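Local coordinates for iron binding protein FbpA (Mannheimia haemolytica, PDB 1Q35), which binds ferric iron in the periplasm and probably hands it on for uptake into the cell, at residues Y13-M18 with G260-L265; H267-K272 with A279-W284. All coordinates share one frame; numbering follows the deposited sequence.

Contact 1 (Y13-M18 with G260-L265); sequences YLIEPM and GLYAEL
Met-18 meets Tyr-262 in a Met-aromatic contact. It joins the start of helix 16-26 to helix 256-266 in a periplasmic-binding-protein fold. CB of Met-18 points toward helix 256-266. CG lies anti to the carbonyl carbon (chi1 -62°) and sits over one face of the Tyr-262 ring, offset toward the rim. This is a CH-pi contact, with Met-18 CG 4.2 Å from the Tyr-262 ring centroid. The bend at chi2 (89°) keeps SD near the ring, where Met-18 SD lies 4.5 Å from the Tyr-262 ring centroid in an oblique approach. The terminal CE touches two residues of helix 256-266. Met-18 CE is 3.8 Å from Tyr-262 CD2 and 4.1 Å from Leu-261 CB. It also rests against the Leu-261 carbonyl oxygen, which accepts the helical bond from Leu-265 N.

Ile-15, at the N-cap position of helix 16-26, adds its tip at the hydroxyl end of the tyrosine. Its side chain runs alongside that of Tyr-262 and points the same way. Beyond the segments, Leu-253 of helix 243-254 packs on both Met-18 and Tyr-262. Leu-98 and Thr-99 of strand 96-108 also touch Tyr-262. Just before Ile-15 in the chain, Leu-14 O takes a hydrogen bond from Asn-266 ND2.

The more exposed border is made by Pro-17 and Leu-265. One leucine methyl presses on the proline ring: Leu-265 CD1 is 3.5 Å from Pro-17 CB and 4.0 Å from Pro-17 CG.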
# COMPACT_ATOMS: atom_id res chain seq x y z
N TYR A 13 -9.10 2.74 -11.56
CA TYR A 13 -9.06 4.16 -11.25
C TYR A 13 -7.69 4.64 -10.74
O TYR A 13 -7.36 5.81 -10.87
CB TYR A 13 -10.20 4.57 -10.29
CG TYR A 13 -10.02 4.26 -8.82
CD1 TYR A 13 -9.87 2.95 -8.36
CD2 TYR A 13 -10.07 5.28 -7.87
CE1 TYR A 13 -9.73 2.68 -7.00
CE2 TYR A 13 -9.94 5.02 -6.51
CZ TYR A 13 -9.77 3.72 -6.08
OH TYR A 13 -9.64 3.46 -4.73
N LEU A 14 -6.89 3.72 -10.20
CA LEU A 14 -5.55 4.05 -9.68
C LEU A 14 -4.37 3.61 -10.57
O LEU A 14 -3.22 3.77 -10.18
CB LEU A 14 -5.39 3.47 -8.27
CG LEU A 14 -6.24 4.17 -7.20
CD1 LEU A 14 -6.27 3.35 -5.91
CD2 LEU A 14 -5.72 5.56 -6.92
N ILE A 15 -4.65 3.08 -11.76
CA ILE A 15 -3.56 2.65 -12.65
C ILE A 15 -3.83 2.87 -14.15
O ILE A 15 -2.88 3.06 -14.91
CB ILE A 15 -3.17 1.17 -12.36
CG1 ILE A 15 -1.80 0.81 -12.94
CG2 ILE A 15 -4.24 0.21 -12.86
CD1 ILE A 15 -0.65 1.63 -12.42
N GLU A 16 -5.09 2.85 -14.56
CA GLU A 16 -5.45 3.05 -15.96
C GLU A 16 -4.86 4.32 -16.58
O GLU A 16 -4.39 4.26 -17.71
CB GLU A 16 -6.97 3.01 -16.15
CG GLU A 16 -7.44 2.93 -17.60
CD GLU A 16 -8.95 2.85 -17.69
OE1 GLU A 16 -9.57 3.85 -18.11
OE2 GLU A 16 -9.51 1.79 -17.33
N PRO A 17 -4.88 5.47 -15.90
CA PRO A 17 -4.29 6.68 -16.49
C PRO A 17 -2.82 6.51 -16.89
O PRO A 17 -2.41 6.95 -17.96
CB PRO A 17 -4.44 7.73 -15.38
CG PRO A 17 -5.60 7.26 -14.59
CD PRO A 17 -5.49 5.75 -14.58
N MET A 18 -2.05 5.84 -16.03
CA MET A 18 -0.63 5.61 -16.31
C MET A 18 -0.45 4.67 -17.50
O MET A 18 0.42 4.90 -18.34
CB MET A 18 0.08 5.03 -15.09
CG MET A 18 0.08 5.94 -13.87
SD MET A 18 -1.37 5.66 -12.83
CE MET A 18 -1.37 7.13 -11.86
N GLY A 260 4.85 11.83 -12.15
CA GLY A 260 3.99 12.99 -11.99
C GLY A 260 2.52 12.61 -11.93
O GLY A 260 1.77 13.20 -11.16
N LEU A 261 2.10 11.65 -12.74
CA LEU A 261 0.73 11.15 -12.70
C LEU A 261 0.43 10.45 -11.36
O LEU A 261 -0.63 10.64 -10.79
CB LEU A 261 0.46 10.18 -13.86
CG LEU A 261 0.52 10.75 -15.28
CD1 LEU A 261 0.32 9.63 -16.29
CD2 LEU A 261 -0.50 11.85 -15.49
N TYR A 262 1.36 9.64 -10.88
CA TYR A 262 1.19 9.02 -9.57
C TYR A 262 1.01 10.09 -8.49
O TYR A 262 0.19 9.94 -7.58
CB TYR A 262 2.39 8.14 -9.25
CG TYR A 262 2.41 6.76 -9.86
CD1 TYR A 262 3.50 6.33 -10.62
CD2 TYR A 262 1.38 5.86 -9.64
CE1 TYR A 262 3.55 5.05 -11.14
CE2 TYR A 262 1.42 4.57 -10.16
CZ TYR A 262 2.51 4.18 -10.92
OH TYR A 262 2.59 2.90 -11.43
N ALA A 263 1.76 11.19 -8.59
CA ALA A 263 1.66 12.27 -7.61
C ALA A 263 0.33 13.00 -7.72
O ALA A 263 -0.38 13.17 -6.73
CB ALA A 263 2.80 13.25 -7.79
N GLU A 264 -0.03 13.42 -8.93
CA GLU A 264 -1.13 14.36 -9.13
C GLU A 264 -2.48 13.69 -9.20
O GLU A 264 -3.47 14.25 -8.72
CB GLU A 264 -0.91 15.17 -10.41
CG GLU A 264 0.30 16.08 -10.37
CD GLU A 264 0.19 17.20 -9.34
OE1 GLU A 264 1.25 17.66 -8.87
OE2 GLU A 264 -0.94 17.60 -9.00
N LEU A 265 -2.55 12.51 -9.79
CA LEU A 265 -3.80 11.77 -9.93
C LEU A 265 -4.07 10.84 -8.75
O LEU A 265 -5.22 10.71 -8.32
CB LEU A 265 -3.81 10.94 -11.22
CG LEU A 265 -3.63 11.70 -12.53
CD1 LEU A 265 -3.75 10.75 -13.71
CD2 LEU A 265 -4.63 12.84 -12.66

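Contact 2 (H267-K272 with A279-W284); sequences HEYPVK and AIVKGW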
# COMPACT_ATOMS: atom_id res chain seq x y z
N HIS A 267 -2.28 10.89 -5.67
CA HIS A 267 -1.90 11.45 -4.36
C HIS A 267 -0.97 10.54 -3.57
O HIS A 267 -1.02 10.50 -2.34
CB HIS A 267 -3.14 11.86 -3.57
CG HIS A 267 -3.94 12.90 -4.28
ND1 HIS A 267 -3.50 14.21 -4.38
CD2 HIS A 267 -5.08 12.82 -4.99
CE1 HIS A 267 -4.37 14.89 -5.09
NE2 HIS A 267 -5.34 14.08 -5.47
N GLU A 268 -0.12 9.82 -4.30
CA GLU A 268 0.92 8.99 -3.72
C GLU A 268 2.24 9.74 -3.73
O GLU A 268 2.37 10.80 -4.35
CB GLU A 268 1.05 7.68 -4.50
CG GLU A 268 -0.15 6.77 -4.34
CD GLU A 268 0.02 5.48 -5.10
OE1 GLU A 268 0.62 4.53 -4.56
OE2 GLU A 268 -0.44 5.43 -6.26
N TYR A 269 3.22 9.20 -3.02
CA TYR A 269 4.56 9.77 -3.02
C TYR A 269 5.38 9.12 -4.13
O TYR A 269 5.60 7.92 -4.11
CB TYR A 269 5.24 9.55 -1.66
CG TYR A 269 4.51 10.21 -0.52
CD1 TYR A 269 3.75 9.48 0.38
CD2 TYR A 269 4.56 11.60 -0.36
CE1 TYR A 269 3.05 10.11 1.42
CE2 TYR A 269 3.88 12.23 0.68
CZ TYR A 269 3.13 11.48 1.56
OH TYR A 269 2.44 12.10 2.59
N PRO A 270 5.83 9.89 -5.13
CA PRO A 270 6.71 9.31 -6.15
C PRO A 270 7.98 8.75 -5.53
O PRO A 270 8.45 9.28 -4.52
CB PRO A 270 7.06 10.50 -7.06
CG PRO A 270 6.03 11.51 -6.79
CD PRO A 270 5.57 11.31 -5.38
N VAL A 271 8.54 7.69 -6.11
CA VAL A 271 9.89 7.26 -5.73
C VAL A 271 10.96 8.13 -6.41
O VAL A 271 12.06 8.29 -5.87
CB VAL A 271 10.17 5.77 -6.03
CG1 VAL A 271 9.24 4.88 -5.20
CG2 VAL A 271 10.06 5.44 -7.52
N LYS A 272 10.65 8.69 -7.57
CA LYS A 272 11.64 9.44 -8.34
C LYS A 272 11.89 10.80 -7.70
O LYS A 272 10.95 11.56 -7.45
CB LYS A 272 11.19 9.61 -9.79
CG LYS A 272 12.22 10.29 -10.69
CD LYS A 272 11.81 10.24 -12.14
CE LYS A 272 12.61 11.21 -13.01
NZ LYS A 272 14.08 11.05 -12.83
N ALA A 279 -0.48 19.26 -4.64
CA ALA A 279 -0.72 20.34 -3.69
C ALA A 279 -1.43 19.83 -2.44
O ALA A 279 -1.11 20.25 -1.33
CB ALA A 279 -1.53 21.46 -4.34
N ILE A 280 -2.39 18.92 -2.60
CA ILE A 280 -3.07 18.34 -1.44
C ILE A 280 -2.06 17.61 -0.55
O ILE A 280 -2.01 17.82 0.67
CB ILE A 280 -4.21 17.40 -1.89
CG1 ILE A 280 -5.40 18.23 -2.40
CG2 ILE A 280 -4.65 16.49 -0.75
CD1 ILE A 280 -6.51 17.42 -3.04
N VAL A 281 -1.23 16.76 -1.15
CA VAL A 281 -0.30 15.94 -0.37
C VAL A 281 0.77 16.82 0.30
O VAL A 281 1.12 16.61 1.45
CB VAL A 281 0.33 14.84 -1.26
CG1 VAL A 281 1.49 14.16 -0.55
CG2 VAL A 281 -0.73 13.83 -1.65
N LYS A 282 1.25 17.83 -0.41
CA LYS A 282 2.22 18.76 0.16
C LYS A 282 1.64 19.50 1.37
O LYS A 282 2.36 19.78 2.33
CB LYS A 282 2.69 19.76 -0.89
CG LYS A 282 3.64 19.18 -1.91
CD LYS A 282 4.26 20.26 -2.79
CE LYS A 282 3.25 20.90 -3.70
NZ LYS A 282 3.91 21.70 -4.77
N GLY A 283 0.35 19.81 1.31
CA GLY A 283 -0.33 20.51 2.39
C GLY A 283 -0.41 19.74 3.69
O GLY A 283 -0.57 20.33 4.75
N TRP A 284 -0.28 18.41 3.62
CA TRP A 284 -0.26 17.58 4.82
C TRP A 284 1.03 17.71 5.61
O TRP A 284 1.09 17.30 6.77
CB TRP A 284 -0.44 16.10 4.47
CG TRP A 284 -1.67 15.78 3.70
CD1 TRP A 284 -2.82 16.51 3.63
CD2 TRP A 284 -1.88 14.63 2.87
NE1 TRP A 284 -3.73 15.88 2.81
CE2 TRP A 284 -3.17 14.73 2.33
CE3 TRP A 284 -1.09 13.52 2.53
CZ2 TRP A 284 -3.70 13.77 1.47
CZ3 TRP A 284 -1.62 12.57 1.67
CH2 TRP A 284 -2.91 12.70 1.16
O HOH W 1 2.76 14.78 2.65
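Val-281 packs between Tyr-269 and His-267, and its two methyls divide the work. CG1 lies anti to the backbone N (chi1 169°) and presses on the Tyr-269 ring from an oblique direction. The distance from Val-281 CG1 to Tyr-269 CE2 is 3.3 Å, which is tight for two carbons. CG2 turns to the histidine. Val-281 CG2 lies 3.4 Å from His-267 O and 3.7 Å from His-267 CB, at the edge of the imidazole and near its plane. Ile-280 CD1 adds a contact 3.9 Å from His-267 CE1.

His-267 is the first residue past helix 256-266 and has positive phi (62°). The chain turns there and enters the short strand 269-270, which pairs antiparallel with strand 96-108. Helix 279-283 then packs back on this turn and strand. Both imidazole nitrogens have partners: ND1 is hydrogen-bonded to Ser-278 OG and NE2 to Asp-205 OD2. These bonds probably fix the rotation of the ring. The His-267 side chain is about 4 Å from that of Tyr-198, an iron ligand in another structure of this protein.

The looser side lies at the phenol end of Tyr-269. Here a water bridges strand and helix. The water oxygen accepts from Tyr-269 OH and donates to Val-281 O, each at 2.7 Å. The water lies in the plane of the tyrosine ring, at its edge. Trp-284 approaches less closely, and Phe-220 touches both aromatic side chains. The Tyr-269 OH sits at the edge of the indole, in its plane, 3.8 Å from Trp-284 CE3.

Overall arrangement
From the N terminus, the chain leaves strand 3-8 and reaches residues 13-18 at the start of helix 16-26. Residues 260-265 come back against them, so contact 1 closes a loop of 241 residues holding most of the mixed sheet. Contact 2 opens directly afterwards and closes a short loop of six residues. The two are in series and neither nest nor cross. Their centres lie about 12 Å apart. Helix 256-266 and strand 269-270 link them, with a probable hydrogen bond between Glu-268 N and Tyr-262 O. Together they tie helix 16-26, helix 256-266, strand 269-270 and helix 279-283.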